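Local coordinates for polycomb protein Sfmbt (Drosophila melanogaster, PDB 5J8Y), which pairs through its SAM domain with the Polycomb protein Scm, an association that probably links the DNA-targeting complex PhoRC to PRC1, at residues C27-R32 with M49-M54. Sequence-based numbering, arbitrary orientation.
Sequences CDTFSR and MPLLGM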
# COMPACT_ATOMS: atom_id res chain seq x y z
N CYS C 27 10.55 -2.22 -10.91
CA CYS C 27 11.34 -3.28 -11.48
C CYS C 27 12.83 -3.13 -11.21
O CYS C 27 13.46 -4.05 -10.79
CB CYS C 27 11.14 -3.30 -12.98
SG CYS C 27 9.51 -3.58 -13.60
N ASP C 28 13.37 -1.95 -11.41
CA ASP C 28 14.80 -1.76 -11.31
C ASP C 28 15.33 -1.98 -9.88
O ASP C 28 16.39 -2.58 -9.70
CB ASP C 28 15.33 -0.45 -11.98
CG ASP C 28 14.84 -0.22 -13.47
OD1 ASP C 28 14.47 -1.16 -14.16
OD2 ASP C 28 14.85 0.95 -13.95
N THR C 29 14.58 -1.53 -8.88
CA THR C 29 14.97 -1.80 -7.49
C THR C 29 14.94 -3.30 -7.18
O THR C 29 15.79 -3.84 -6.51
CB THR C 29 14.10 -1.06 -6.46
OG1 THR C 29 13.96 0.31 -6.85
CG2 THR C 29 14.74 -1.11 -5.17
N PHE C 30 13.93 -3.93 -7.72
CA PHE C 30 13.75 -5.33 -7.53
C PHE C 30 14.92 -6.12 -8.18
O PHE C 30 15.42 -7.06 -7.61
CB PHE C 30 12.39 -5.74 -8.05
CG PHE C 30 11.35 -5.83 -6.99
CD1 PHE C 30 11.14 -4.79 -6.15
CD2 PHE C 30 10.58 -6.96 -6.83
CE1 PHE C 30 10.20 -4.86 -5.15
CE2 PHE C 30 9.63 -7.02 -5.84
CZ PHE C 30 9.45 -5.98 -5.00
N SER C 31 15.33 -5.70 -9.36
CA SER C 31 16.47 -6.28 -10.09
C SER C 31 17.77 -6.06 -9.42
O SER C 31 18.54 -6.96 -9.24
CB SER C 31 16.58 -5.68 -11.46
OG SER C 31 15.60 -6.18 -12.26
N ARG C 32 17.98 -4.85 -8.97
CA ARG C 32 19.21 -4.51 -8.32
C ARG C 32 19.37 -5.35 -7.10
O ARG C 32 20.44 -5.78 -6.82
CB ARG C 32 19.23 -3.06 -7.93
CG ARG C 32 19.58 -2.08 -9.00
CD ARG C 32 19.62 -0.70 -8.36
NE ARG C 32 18.31 -0.25 -7.99
CZ ARG C 32 17.42 0.16 -8.87
NH1 ARG C 32 17.70 0.19 -10.13
NH2 ARG C 32 16.26 0.53 -8.49
N MET C 49 9.16 -2.76 2.52
CA MET C 49 9.16 -1.34 2.87
C MET C 49 10.44 -0.63 2.36
O MET C 49 10.34 0.29 1.60
CB MET C 49 8.97 -1.14 4.36
CG MET C 49 7.53 -1.18 4.82
SD MET C 49 6.41 -0.05 3.98
CE MET C 49 7.12 1.52 4.40
N PRO C 50 11.62 -1.11 2.73
CA PRO C 50 12.84 -0.47 2.23
C PRO C 50 13.07 -0.68 0.73
O PRO C 50 13.74 0.14 0.11
CB PRO C 50 13.95 -1.14 3.04
CG PRO C 50 13.38 -2.43 3.50
CD PRO C 50 11.92 -2.16 3.72
N LEU C 51 12.51 -1.72 0.12
CA LEU C 51 12.64 -1.94 -1.30
C LEU C 51 11.86 -0.94 -2.07
O LEU C 51 12.02 -0.87 -3.24
CB LEU C 51 12.17 -3.32 -1.74
CG LEU C 51 13.13 -4.49 -1.81
CD1 LEU C 51 12.51 -5.70 -2.44
CD2 LEU C 51 14.43 -4.16 -2.53
N LEU C 52 10.99 -0.21 -1.42
CA LEU C 52 10.18 0.81 -2.09
C LEU C 52 10.32 2.17 -1.41
O LEU C 52 9.38 2.98 -1.42
CB LEU C 52 8.71 0.39 -2.12
CG LEU C 52 8.41 -0.94 -2.82
CD1 LEU C 52 6.92 -1.17 -2.82
CD2 LEU C 52 8.93 -0.97 -4.24
N GLY C 53 11.49 2.43 -0.83
CA GLY C 53 11.80 3.73 -0.27
C GLY C 53 10.96 4.09 0.94
O GLY C 53 10.65 5.26 1.16
N MET C 54 10.61 3.08 1.72
CA MET C 54 9.85 3.27 2.94
C MET C 54 8.50 3.95 2.67
O MET C 54 8.02 4.71 3.47
CB MET C 54 10.66 4.08 3.97
CG MET C 54 11.95 3.41 4.43
SD MET C 54 11.82 1.69 4.92
CE MET C 54 10.96 1.88 6.47
O HOH W 1 11.58 0.88 -5.66
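T29 meets L51 through its two branches, each doing different work. A chi1 of -47° sets OG1 beside the backbone N and swings CG2 anti to it, which puts the methyl 3.3 Å from L51 O and against L51 CD2, the two side chains sliding past one another in opposite directions. The hydroxyl is bridged to the same carbonyl by a water, which lies 2.7 Å from T29 OG1 and donates to L51 O at 3.0 Å. A threonine suits this partly exposed border because it offers the neighbouring helix both a methyl and a polar group.

F30, one residue on, is buried, a broad apolar ring among aliphatic neighbours. The F30 and L51 side chains cross at about a right angle, and L51 CD1 makes an off-centre CH-pi contact, 4.1 Å from the ring centroid and 30° off the ring normal. F30 CE1 also approaches L52 CD2 at 4.2 Å, while the F30 side chain packs on V14 and L18 of helix 11-20. With an alanine in its place, both leucine methyls would probably lose their aromatic partner, opening a gap between the segments.

Leucine's branching suits L51, whose methyls divide between F30 and T29, and L52, which also packs on P58 and I62 of helix 56-71. Just beyond, G53, without a side chain to hinder its positive phi, is the C-prime residue of a Schellman motif in which M54 N bonds to M49 O at 2.8 Å, closing helix 45-51 within the compact all-helical bundle of a SAM domain.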